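Side-chain contacts in NRPS (Penicillium fellutanum, PDB 6NKI), which contains a Rossmann-type NAD(P)-binding domain of the male sterility protein family and holds NADPH in this model: residues Ile150-Cys153 with Leu154-Pro158; Leu317-Ser320 with Asp321-Lys324; Asn351-Gly354 with Thr355-Pro358; Met363-Leu366 with Arg367-Gly371. One frame throughout, in Å; residues are numbered along the deposited sequence.

In the fold
None of the four contacts is wholly core, and each is local in sequence. Contacts 1, 2 and 4 are partly buried; contact 3 is a surface contact. Contact 1 ends helix 136-156 beside the large parallel sheet, on the other side of the chain's centre from the rest, its centre about 45 Å from that of contact 2. Contact 2 begins helix 319-330. Contact 3 is a turn between helices 339-351 and 363-369; contact 4 is the second of those helices and its glycine end. The chemistry differs accordingly: amide beside guanidinium in contact 1, methionine against rings in contact 2, methyl against hydroxyls in contact 3, one carbonyl with three donors in contact 4.

Contact 1. Residues Ile150-Cys153 with Leu154-Pro158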
ATOM      1  N   ILE A 150      -1.031   5.247 -32.378  1.00126.65           N
ATOM      2  CA  ILE A 150      -1.623   4.187 -31.552  1.00119.19           C
ATOM      3  C   ILE A 150      -3.141   4.104 -31.732  1.00120.46           C
ATOM      4  O   ILE A 150      -3.702   3.001 -31.809  1.00109.83           O
ATOM      5  CB  ILE A 150      -1.218   4.370 -30.064  1.00114.25           C
ATOM      6  CG1 ILE A 150       0.124   3.707 -29.756  1.00108.55           C
ATOM      7  CG2 ILE A 150      -2.270   3.856 -29.084  1.00100.16           C
ATOM      8  CD1 ILE A 150       0.671   4.132 -28.472  1.00 95.91           C
ATOM      9  N   LEU A 151      -3.836   5.244 -31.774  1.00126.54           N
ATOM     10  CA  LEU A 151      -5.272   5.181 -32.047  1.00136.22           C
ATOM     11  C   LEU A 151      -5.551   4.680 -33.461  1.00146.20           C
ATOM     12  O   LEU A 151      -6.530   3.957 -33.685  1.00120.90           O
ATOM     13  CB  LEU A 151      -5.932   6.540 -31.838  1.00136.21           C
ATOM     14  CG  LEU A 151      -5.891   7.094 -30.423  1.00130.75           C
ATOM     15  CD1 LEU A 151      -6.744   8.347 -30.433  1.00114.14           C
ATOM     16  CD2 LEU A 151      -6.367   6.052 -29.396  1.00108.07           C
ATOM     17  N   GLN A 152      -4.720   5.066 -34.432  1.00153.02           N
ATOM     18  CA  GLN A 152      -4.792   4.431 -35.742  1.00165.25           C
ATOM     19  C   GLN A 152      -4.761   2.924 -35.607  1.00157.53           C
ATOM     20  O   GLN A 152      -5.473   2.207 -36.318  1.00166.28           O
ATOM     21  CB  GLN A 152      -3.627   4.866 -36.627  1.00183.17           C
ATOM     22  CG  GLN A 152      -3.675   6.272 -37.187  1.00190.69           C
ATOM     23  CD  GLN A 152      -2.424   6.582 -37.978  1.00197.44           C
ATOM     24  OE1 GLN A 152      -1.464   5.807 -37.979  1.00195.82           O
ATOM     25  NE2 GLN A 152      -2.435   7.707 -38.677  1.00204.86           N
ATOM     26  N   CYS A 153      -3.951   2.432 -34.684  1.00147.97           N
ATOM     27  CA  CYS A 153      -3.691   1.006 -34.619  1.00140.14           C
ATOM     28  C   CYS A 153      -4.889   0.261 -34.031  1.00136.73           C
ATOM     29  O   CYS A 153      -5.287  -0.794 -34.545  1.00138.81           O
ATOM     30  CB  CYS A 153      -2.419   0.781 -33.799  1.00129.29           C
ATOM     31  SG  CYS A 153      -1.578  -0.792 -34.039  1.00120.51           S
ATOM     32  N   LEU A 154      -5.486   0.798 -32.956  1.00133.86           N
ATOM     33  CA  LEU A 154      -6.735   0.235 -32.440  1.00129.77           C
ATOM     34  C   LEU A 154      -7.809   0.192 -33.525  1.00136.91           C
ATOM     35  O   LEU A 154      -8.477  -0.832 -33.715  1.00123.02           O
ATOM     36  CB  LEU A 154      -7.229   1.038 -31.222  1.00128.97           C
ATOM     37  CG  LEU A 154      -6.833   0.715 -29.767  1.00121.88           C
ATOM     38  CD1 LEU A 154      -5.350   0.927 -29.484  1.00117.50           C
ATOM     39  CD2 LEU A 154      -7.667   1.543 -28.774  1.00105.97           C
ATOM     40  N   ASN A 155      -7.969   1.298 -34.250  1.00124.22           N
ATOM     41  CA  ASN A 155      -9.042   1.432 -35.230  1.00143.60           C
ATOM     42  C   ASN A 155      -8.999   0.322 -36.280  1.00133.51           C
ATOM     43  O   ASN A 155     -10.019  -0.309 -36.574  1.00136.68           O
ATOM     44  CB  ASN A 155      -8.933   2.801 -35.889  1.00142.34           C
ATOM     45  CG  ASN A 155     -10.143   3.151 -36.660  1.00143.27           C
ATOM     46  OD1 ASN A 155     -11.086   2.370 -36.705  1.00142.86           O
ATOM     47  ND2 ASN A 155     -10.141   4.325 -37.281  1.00141.39           N
ATOM     48  N   ARG A 156      -7.818   0.050 -36.827  1.00133.30           N
ATOM     49  CA  ARG A 156      -7.682  -0.878 -37.941  1.00144.52           C
ATOM     50  C   ARG A 156      -7.744  -2.340 -37.507  1.00146.12           C
ATOM     51  O   ARG A 156      -7.970  -3.216 -38.350  1.00152.85           O
ATOM     52  CB  ARG A 156      -6.367  -0.584 -38.664  1.00147.28           C
ATOM     53  CG  ARG A 156      -6.273   0.854 -39.207  1.00150.18           C
ATOM     54  CD  ARG A 156      -4.923   1.081 -39.848  1.00150.15           C
ATOM     55  NE  ARG A 156      -4.675   2.479 -40.160  1.00152.19           N
ATOM     56  CZ  ARG A 156      -3.550   2.918 -40.717  1.00157.59           C
ATOM     57  NH1 ARG A 156      -2.586   2.061 -41.032  1.00157.21           N
ATOM     58  NH2 ARG A 156      -3.393   4.208 -40.974  1.00164.26           N
ATOM     59  N   SER A 157      -7.597  -2.590 -36.207  1.00140.62           N
ATOM     60  CA  SER A 157      -7.607  -3.972 -35.656  1.00141.92           C
ATOM     61  C   SER A 157      -8.996  -4.604 -35.758  1.00146.04           C
ATOM     62  O   SER A 157      -9.976  -3.922 -35.441  1.00148.08           O
ATOM     63  CB  SER A 157      -7.153  -3.972 -34.228  1.00136.56           C
ATOM     64  OG  SER A 157      -7.472  -5.209 -33.606  1.00134.86           O
ATOM     65  N   PRO A 158      -9.108  -5.899 -36.123  1.00150.65           N
ATOM     66  CA  PRO A 158     -10.405  -6.566 -36.200  1.00155.97           C
ATOM     67  C   PRO A 158     -11.085  -6.658 -34.828  1.00152.04           C
ATOM     68  O   PRO A 158     -12.247  -6.338 -34.727  1.00152.11           O
ATOM     69  CB  PRO A 158     -10.054  -7.993 -36.646  1.00158.24           C
ATOM     70  CG  PRO A 158      -8.591  -8.159 -36.314  1.00153.82           C
ATOM     71  CD  PRO A 158      -8.000  -6.777 -36.476  1.00152.16           C
TER
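Gln152 and Arg156, one helical turn apart, project in the same direction and lie side by side, their amide and guanidinium planes only 22° from parallel. Gln152 CB sits over one face of the guanidinium, while Gln152 OE1 and Arg156 NH2 are 3.9 Å apart, a proximity and not a hydrogen bond. Arg156 CG rests 3.3 Å from Gln152 O. Arg156 reaches this position because CG is anti to its own carbonyl carbon (chi1 -59°) and the chain then runs extended to NE. The more buried side of the helix is apolar: Ile150 CG2 and Leu154 CD1 stand 4.3 Å apart, and the same CD1 is 3.5 Å from Ile150 O.

Positioning these groups are successive helical bonds, Leu154 N to Ile150 O at 3.1 Å, then Asn155 N to Leu151 O and Arg156 N to Gln152 O. The series fades at Ser157, whose N gives a weak bond to Cys153 O (130° at the hydrogen). Ser157 N also bonds to Leu154 O, and Ser157 OG bonds to Thr159 O. This is the C-terminal end of helix 136-156: Ile150 and Leu154 pack on Ile123 of strand 122-125 and Leu163 of strand 162-166, and Leu151 meets Leu213 and Phe217 of helix 202-220.

Contact 2. Residues Leu317-Ser320 with Asp321-Lys324; sequences LNMS and DFWK
Met319 packs against the rings of Phe322 and Trp323. Its chain bends at chi2 (-54°) and again at chi3, which carries CE alongside both rings, 3.6 Å from Phe322 CD2 and 3.5 Å from Trp323 NE1. Met319 SD is 5.3 Å from the Phe322 ring centroid and 48° off the ring normal, an oblique Met-aromatic contact. Phe322 CE2 in turn lies over the centre of the Trp323 ring, and Tyr262 stacks with that tryptophan.

Leu317 crosses both Phe322 and Asp321 at about a right angle. Its CD1 makes the apolar contact, at the edge of the phenyl ring and 4.1 Å from Phe322 CB.

Among polar groups, Asp321 OD2 has its salt bridge with Arg396 NH1 of helix 389-410; beside it, Leu317 CD2 is in van der Waals contact with this oxygen at 3.8 Å. Backbone bonds join Phe322 N to Asn318 O at 2.8 Å, Trp323 N to Met319 O, and Lys324 N to Ser320 O. Lys324 folds back at chi3 and chi4, bringing NZ to Ser320 O at 3.5 Å for a second, weak bond.

The geometry is that of a strand passing directly into a helix: Asn318, last of strand 316-318, holds the N-cap position of helix 319-330 without a side-chain capping bond.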
ATOM      1  N   LEU A 317       3.086  13.042   0.594  1.00 94.75           N
ATOM      2  CA  LEU A 317       3.533  13.421   1.925  1.00 92.86           C
ATOM      3  C   LEU A 317       3.569  14.935   2.072  1.00102.32           C
ATOM      4  O   LEU A 317       3.719  15.669   1.091  1.00103.97           O
ATOM      5  CB  LEU A 317       4.936  12.879   2.195  1.00 85.88           C
ATOM      6  CG  LEU A 317       5.150  11.375   2.274  1.00 80.83           C
ATOM      7  CD1 LEU A 317       6.639  11.033   2.242  1.00 78.32           C
ATOM      8  CD2 LEU A 317       4.496  10.801   3.540  1.00 82.13           C
ATOM      9  N   ASN A 318       3.446  15.400   3.314  1.00112.49           N
ATOM     10  CA  ASN A 318       3.907  16.742   3.632  1.00118.13           C
ATOM     11  C   ASN A 318       5.416  16.792   3.453  1.00106.12           C
ATOM     12  O   ASN A 318       6.124  15.813   3.701  1.00100.57           O
ATOM     13  CB  ASN A 318       3.542  17.122   5.070  1.00135.92           C
ATOM     14  CG  ASN A 318       2.051  17.304   5.263  1.00156.57           C
ATOM     15  OD1 ASN A 318       1.378  17.933   4.441  1.00160.26           O
ATOM     16  ND2 ASN A 318       1.518  16.731   6.339  1.00164.43           N
ATOM     17  N   MET A 319       5.921  17.944   3.014  1.00101.55           N
ATOM     18  CA  MET A 319       7.366  18.065   2.877  1.00 96.96           C
ATOM     19  C   MET A 319       8.099  17.919   4.219  1.00 95.08           C
ATOM     20  O   MET A 319       9.194  17.341   4.266  1.00 89.13           O
ATOM     21  CB  MET A 319       7.711  19.385   2.196  1.00 97.82           C
ATOM     22  CG  MET A 319       7.315  19.386   0.725  1.00 94.31           C
ATOM     23  SD  MET A 319       8.050  17.962  -0.079  1.00 87.13           S
ATOM     24  CE  MET A 319       9.790  18.292   0.122  1.00 94.42           C
ATOM     25  N   SER A 320       7.520  18.419   5.320  1.00 92.91           N
ATOM     26  CA  SER A 320       8.122  18.163   6.627  1.00 95.29           C
ATOM     27  C   SER A 320       8.160  16.671   6.934  1.00 95.99           C
ATOM     28  O   SER A 320       9.164  16.156   7.446  1.00 86.84           O
ATOM     29  CB  SER A 320       7.366  18.904   7.726  1.00101.74           C
ATOM     30  OG  SER A 320       6.088  18.345   7.944  1.00105.39           O
ATOM     31  N   ASP A 321       7.083  15.952   6.614  1.00 93.87           N
ATOM     32  CA  ASP A 321       7.064  14.517   6.852  1.00 98.09           C
ATOM     33  C   ASP A 321       8.084  13.810   5.965  1.00 92.17           C
ATOM     34  O   ASP A 321       8.756  12.863   6.397  1.00 79.50           O
ATOM     35  CB  ASP A 321       5.644  13.999   6.603  1.00108.00           C
ATOM     36  CG  ASP A 321       5.387  12.630   7.217  1.00117.56           C
ATOM     37  OD1 ASP A 321       6.299  12.038   7.844  1.00123.66           O
ATOM     38  OD2 ASP A 321       4.243  12.153   7.077  1.00119.28           O
ATOM     39  N   PHE A 322       8.212  14.267   4.715  1.00 91.46           N
ATOM     40  CA  PHE A 322       9.187  13.693   3.790  1.00 91.02           C
ATOM     41  C   PHE A 322      10.615  13.825   4.333  1.00 88.53           C
ATOM     42  O   PHE A 322      11.332  12.825   4.486  1.00 88.69           O
ATOM     43  CB  PHE A 322       9.025  14.350   2.400  1.00 83.67           C
ATOM     44  CG  PHE A 322      10.193  14.108   1.461  1.00 78.09           C
ATOM     45  CD1 PHE A 322      10.390  12.868   0.875  1.00 74.81           C
ATOM     46  CD2 PHE A 322      11.121  15.129   1.206  1.00 79.84           C
ATOM     47  CE1 PHE A 322      11.476  12.638   0.038  1.00 79.93           C
ATOM     48  CE2 PHE A 322      12.209  14.907   0.392  1.00 83.62           C
ATOM     49  CZ  PHE A 322      12.376  13.643  -0.208  1.00 83.23           C
ATOM     50  N   TRP A 323      11.037  15.045   4.674  1.00 90.53           N
ATOM     51  CA  TRP A 323      12.422  15.223   5.103  1.00 98.67           C
ATOM     52  C   TRP A 323      12.735  14.538   6.431  1.00100.19           C
ATOM     53  O   TRP A 323      13.855  14.040   6.604  1.00 96.85           O
ATOM     54  CB  TRP A 323      12.784  16.694   5.208  1.00 97.93           C
ATOM     55  CG  TRP A 323      12.943  17.391   3.913  1.00 96.05           C
ATOM     56  CD1 TRP A 323      12.122  18.338   3.382  1.00 96.86           C
ATOM     57  CD2 TRP A 323      13.975  17.173   2.958  1.00 88.33           C
ATOM     58  NE1 TRP A 323      12.604  18.758   2.167  1.00 98.43           N
ATOM     59  CE2 TRP A 323      13.743  18.051   1.883  1.00 98.11           C
ATOM     60  CE3 TRP A 323      15.086  16.330   2.911  1.00 88.01           C
ATOM     61  CZ2 TRP A 323      14.587  18.119   0.789  1.00 89.54           C
ATOM     62  CZ3 TRP A 323      15.917  16.394   1.814  1.00 88.39           C
ATOM     63  CH2 TRP A 323      15.661  17.276   0.773  1.00 89.15           C
ATOM     64  N   LYS A 324      11.790  14.492   7.382  1.00 91.76           N
ATOM     65  CA  LYS A 324      12.149  13.797   8.609  1.00 93.97           C
ATOM     66  C   LYS A 324      12.340  12.320   8.356  1.00 92.06           C
ATOM     67  O   LYS A 324      13.021  11.655   9.143  1.00 85.81           O
ATOM     68  CB  LYS A 324      11.148  14.047   9.747  1.00102.38           C
ATOM     69  CG  LYS A 324       9.706  13.678   9.542  1.00111.47           C
ATOM     70  CD  LYS A 324       8.926  13.797  10.876  1.00121.59           C
ATOM     71  CE  LYS A 324       8.667  15.238  11.369  1.00120.98           C
ATOM     72  NZ  LYS A 324       7.652  16.010  10.587  1.00117.44           N
TER

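Contact 3. Residues Asn351-Gly354 with Thr355-Pro358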
ATOM      1  N   ASN A 351      28.396  24.983  -9.328  1.00183.84           N
ATOM      2  CA  ASN A 351      29.209  25.708 -10.341  1.00200.69           C
ATOM      3  C   ASN A 351      30.611  25.125 -10.569  1.00211.89           C
ATOM      4  O   ASN A 351      31.106  25.237 -11.698  1.00217.08           O
ATOM      5  CB  ASN A 351      29.247  27.217 -10.101  1.00152.10           C
ATOM      6  CG  ASN A 351      29.562  27.969 -11.373  1.00170.72           C
ATOM      7  OD1 ASN A 351      29.792  27.357 -12.412  1.00172.17           O
ATOM      8  ND2 ASN A 351      29.566  29.289 -11.304  1.00174.26           N
ATOM      9  N   GLU A 352      31.248  24.579  -9.538  1.00223.25           N
ATOM     10  CA  GLU A 352      32.641  24.144  -9.629  1.00233.82           C
ATOM     11  C   GLU A 352      32.822  23.059 -10.681  1.00225.12           C
ATOM     12  O   GLU A 352      33.677  23.179 -11.567  1.00231.37           O
ATOM     13  CB  GLU A 352      33.152  23.657  -8.272  1.00246.06           C
ATOM     14  CG  GLU A 352      34.615  23.213  -8.329  1.00257.98           C
ATOM     15  CD  GLU A 352      35.201  22.866  -6.973  1.00263.30           C
ATOM     16  OE1 GLU A 352      34.481  22.983  -5.962  1.00262.83           O
ATOM     17  OE2 GLU A 352      36.387  22.474  -6.922  1.00268.23           O
ATOM     18  N   VAL A 353      32.044  21.980 -10.592  1.00202.41           N
ATOM     19  CA  VAL A 353      32.069  20.955 -11.630  1.00185.94           C
ATOM     20  C   VAL A 353      30.651  20.794 -12.156  1.00180.76           C
ATOM     21  O   VAL A 353      29.954  19.833 -11.811  1.00172.22           O
ATOM     22  CB  VAL A 353      32.628  19.617 -11.109  1.00171.49           C
ATOM     23  CG1 VAL A 353      32.765  18.607 -12.256  1.00167.05           C
ATOM     24  CG2 VAL A 353      33.964  19.824 -10.386  1.00171.32           C
ATOM     25  N   GLY A 354      30.205  21.746 -12.980  1.00187.52           N
ATOM     26  CA  GLY A 354      28.830  21.713 -13.453  1.00186.42           C
ATOM     27  C   GLY A 354      28.511  20.467 -14.259  1.00187.18           C
ATOM     28  O   GLY A 354      27.441  19.872 -14.104  1.00182.06           O
ATOM     29  N   THR A 355      29.458  20.031 -15.094  1.00195.42           N
ATOM     30  CA  THR A 355      29.209  18.959 -16.055  1.00194.40           C
ATOM     31  C   THR A 355      28.608  17.733 -15.376  1.00178.73           C
ATOM     32  O   THR A 355      27.472  17.339 -15.659  1.00175.39           O
ATOM     33  CB  THR A 355      30.519  18.597 -16.748  1.00204.85           C
ATOM     34  OG1 THR A 355      31.298  17.769 -15.879  1.00206.09           O
ATOM     35  CG2 THR A 355      31.317  19.867 -16.941  1.00211.57           C
ATOM     36  N   SER A 356      29.364  17.119 -14.475  1.00170.55           N
ATOM     37  CA  SER A 356      28.953  15.879 -13.837  1.00158.14           C
ATOM     38  C   SER A 356      27.994  16.085 -12.672  1.00148.61           C
ATOM     39  O   SER A 356      27.566  15.092 -12.069  1.00141.35           O
ATOM     40  CB  SER A 356      30.186  15.111 -13.351  1.00155.72           C
ATOM     41  OG  SER A 356      30.850  15.817 -12.314  1.00154.79           O
ATOM     42  N   HIS A 357      27.633  17.324 -12.347  1.00145.90           N
ATOM     43  CA  HIS A 357      26.830  17.527 -11.147  1.00140.61           C
ATOM     44  C   HIS A 357      25.369  17.199 -11.424  1.00130.42           C
ATOM     45  O   HIS A 357      24.797  17.712 -12.393  1.00130.70           O
ATOM     46  CB  HIS A 357      26.947  18.952 -10.618  1.00148.39           C
ATOM     47  CG  HIS A 357      26.250  19.150  -9.304  1.00151.19           C
ATOM     48  ND1 HIS A 357      24.923  19.512  -9.212  1.00149.13           N
ATOM     49  CD2 HIS A 357      26.682  18.985  -8.031  1.00152.96           C
ATOM     50  CE1 HIS A 357      24.578  19.592  -7.940  1.00147.34           C
ATOM     51  NE2 HIS A 357      25.624  19.271  -7.202  1.00148.98           N
ATOM     52  N   PRO A 358      24.731  16.375 -10.585  1.00124.24           N
ATOM     53  CA  PRO A 358      23.390  15.858 -10.925  1.00118.31           C
ATOM     54  C   PRO A 358      22.304  16.925 -10.989  1.00112.51           C
ATOM     55  O   PRO A 358      21.267  16.672 -11.615  1.00101.09           O
ATOM     56  CB  PRO A 358      23.106  14.842  -9.807  1.00115.37           C
ATOM     57  CG  PRO A 358      24.459  14.454  -9.281  1.00117.57           C
ATOM     58  CD  PRO A 358      25.297  15.716  -9.396  1.00123.40           C
TER
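The His357 ring carries Pro358 CD on one face, 3.6 Å above the ring plane and offset toward the rim, while His357 CB lies 3.4 Å from Val353 O. From residues 351-354 the contact is with CB, since the ring leads away from them: CG is placed anti to the backbone N (chi1 -174°), which swings the imidazole off the turn. The other flat group is the Gly354 carbonyl. His357 N donates to Gly354 O at 3.1 Å, approaching from above the carbonyl plane, 63° out of it, with a C=O...N angle of 114°, so the oxygen is not met on a lone pair.

That bond closes a type I beta turn from Gly354 to His357, with Thr355 and Ser356 at its two corners, in the loop that joins helix 339-351 to helix 363-369. Exposed Val353, just before the turn, reaches the two corner hydroxyls. Its CG1 approaches Ser356 OG to 3.4 Å and Thr355 OG1 to 4.0 Å, the valine and threonine side chains crossing obliquely. Both hydroxyls sit between their own backbone N and carbonyl carbon, and the valine offers them a methyl group, giving van der Waals contact alone. Where the turn leaves for the next helix, Pro358 O accepts a hydrogen bond from Arg251 NH2.

Contact 4. Residues Met363-Leu366 with Arg367-Gly371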
ATOM      1  N   MET A 363      18.629  22.611 -12.937  1.00130.39           N
ATOM      2  CA  MET A 363      18.642  23.935 -12.257  1.00136.56           C
ATOM      3  C   MET A 363      17.499  24.850 -12.711  1.00145.23           C
ATOM      4  O   MET A 363      17.021  25.632 -11.879  1.00145.16           O
ATOM      5  CB  MET A 363      19.981  24.645 -12.452  1.00138.49           C
ATOM      6  CG  MET A 363      21.095  23.976 -11.701  1.00135.72           C
ATOM      7  SD  MET A 363      20.847  24.152  -9.933  1.00130.76           S
ATOM      8  CE  MET A 363      22.295  23.287  -9.337  1.00130.64           C
ATOM      9  N   GLY A 364      17.130  24.814 -13.988  1.00154.68           N
ATOM     10  CA  GLY A 364      16.058  25.663 -14.478  1.00162.31           C
ATOM     11  C   GLY A 364      14.763  25.448 -13.713  1.00162.73           C
ATOM     12  O   GLY A 364      14.056  26.407 -13.385  1.00163.84           O
ATOM     13  N   PHE A 365      14.435  24.184 -13.421  1.00157.38           N
ATOM     14  CA  PHE A 365      13.219  23.879 -12.673  1.00153.43           C
ATOM     15  C   PHE A 365      13.249  24.557 -11.311  1.00141.06           C
ATOM     16  O   PHE A 365      12.361  25.349 -10.972  1.00140.86           O
ATOM     17  CB  PHE A 365      13.060  22.363 -12.513  1.00161.66           C
ATOM     18  CG  PHE A 365      11.745  21.940 -11.893  1.00171.12           C
ATOM     19  CD1 PHE A 365      10.603  21.829 -12.671  1.00180.71           C
ATOM     20  CD2 PHE A 365      11.650  21.667 -10.534  1.00173.48           C
ATOM     21  CE1 PHE A 365       9.395  21.438 -12.109  1.00177.36           C
ATOM     22  CE2 PHE A 365      10.442  21.284  -9.969  1.00174.67           C
ATOM     23  CZ  PHE A 365       9.316  21.170 -10.757  1.00174.32           C
ATOM     24  N   LEU A 366      14.297  24.274 -10.531  1.00131.09           N
ATOM     25  CA  LEU A 366      14.384  24.775  -9.160  1.00127.02           C
ATOM     26  C   LEU A 366      14.240  26.290  -9.099  1.00128.02           C
ATOM     27  O   LEU A 366      13.546  26.821  -8.222  1.00120.97           O
ATOM     28  CB  LEU A 366      15.706  24.336  -8.531  1.00125.08           C
ATOM     29  CG  LEU A 366      15.765  22.811  -8.436  1.00121.09           C
ATOM     30  CD1 LEU A 366      17.107  22.325  -7.893  1.00118.78           C
ATOM     31  CD2 LEU A 366      14.585  22.251  -7.607  1.00116.86           C
ATOM     32  N   ARG A 367      14.876  27.000 -10.033  1.00133.05           N
ATOM     33  CA  ARG A 367      14.789  28.451 -10.030  1.00136.18           C
ATOM     34  C   ARG A 367      13.349  28.922 -10.182  1.00137.08           C
ATOM     35  O   ARG A 367      12.986  29.991  -9.676  1.00139.56           O
ATOM     36  CB  ARG A 367      15.665  29.030 -11.137  1.00139.35           C
ATOM     37  CG  ARG A 367      17.160  28.822 -10.941  1.00140.76           C
ATOM     38  CD  ARG A 367      17.967  29.566 -12.023  1.00144.10           C
ATOM     39  NE  ARG A 367      19.407  29.393 -11.831  1.00144.22           N
ATOM     40  CZ  ARG A 367      20.160  28.495 -12.462  1.00141.32           C
ATOM     41  NH1 ARG A 367      19.628  27.691 -13.362  1.00140.90           N
ATOM     42  NH2 ARG A 367      21.459  28.418 -12.204  1.00140.58           N
ATOM     43  N   ALA A 368      12.512  28.137 -10.866  1.00137.40           N
ATOM     44  CA  ALA A 368      11.107  28.499 -11.002  1.00141.80           C
ATOM     45  C   ALA A 368      10.349  28.211  -9.716  1.00137.15           C
ATOM     46  O   ALA A 368       9.623  29.075  -9.207  1.00135.68           O
ATOM     47  CB  ALA A 368      10.480  27.746 -12.177  1.00148.74           C
ATOM     48  N   SER A 369      10.518  27.000  -9.179  1.00134.95           N
ATOM     49  CA  SER A 369       9.808  26.612  -7.965  1.00132.97           C
ATOM     50  C   SER A 369      10.254  27.450  -6.776  1.00141.02           C
ATOM     51  O   SER A 369       9.423  28.008  -6.047  1.00140.34           O
ATOM     52  CB  SER A 369      10.026  25.126  -7.682  1.00122.06           C
ATOM     53  OG  SER A 369      11.382  24.836  -7.392  1.00116.96           O
ATOM     54  N   GLY A 370      11.562  27.559  -6.572  1.00148.17           N
ATOM     55  CA  GLY A 370      12.099  28.266  -5.426  1.00153.29           C
ATOM     56  C   GLY A 370      12.912  27.337  -4.551  1.00147.71           C
ATOM     57  O   GLY A 370      12.911  27.461  -3.323  1.00147.85           O
ATOM     58  N   GLY A 371      13.617  26.400  -5.185  1.00145.83           N
ATOM     59  CA  GLY A 371      14.306  25.359  -4.453  1.00143.62           C
ATOM     60  C   GLY A 371      13.394  24.386  -3.745  1.00136.76           C
ATOM     61  O   GLY A 371      13.846  23.633  -2.877  1.00133.66           O
TER
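Arg367 runs its extended side chain back along Met363, the residue one turn earlier, and covers that residue's backbone and CB rather than its sulfur. Arg367 CG lies 3.3 Å from Met363 O. The chain stays extended as far as NE, where chi4 of 97° turns the guanidinium so that it lies obliquely beside Met363 CB. Arg367 NE also makes a long, weak ion pair with Glu347 OE2. Met363 heads the other way, its end packing on Val346 and Val350 of helix 339-351, and Leu366 follows it onto Met343 of the same helix.

The CA-CB bond of Leu366 points away from residues 367-371, yet CD2 is 4.1 Å from Ser369 OG, and the Leu366 carbonyl carries the helix end. Three donors grip Leu366 O: Gly370 N at 2.7 Å, Gly371 N at 3.1 Å and Ser369 OG at 3.1 Å. With Gly370 at positive phi, this is a glycine-terminated helix end with a 6-to-1 bond, from Gly371 N; the companion 5-to-2 bond of a Schellman motif is absent, since Gly370 N shares the same acceptor. Ser369 joins in because chi1 of 65° tucks OG back over the last turn; a weak bond to Cys372 O also involves this hydroxyl.

Phe365 O likewise takes two donors: Ser369 N comes in the carbonyl plane, whereas Ala368 N, at 2.8 Å, stands above it, 50° out. Gly371 O accepts a hydrogen bond from Asn263 ND2.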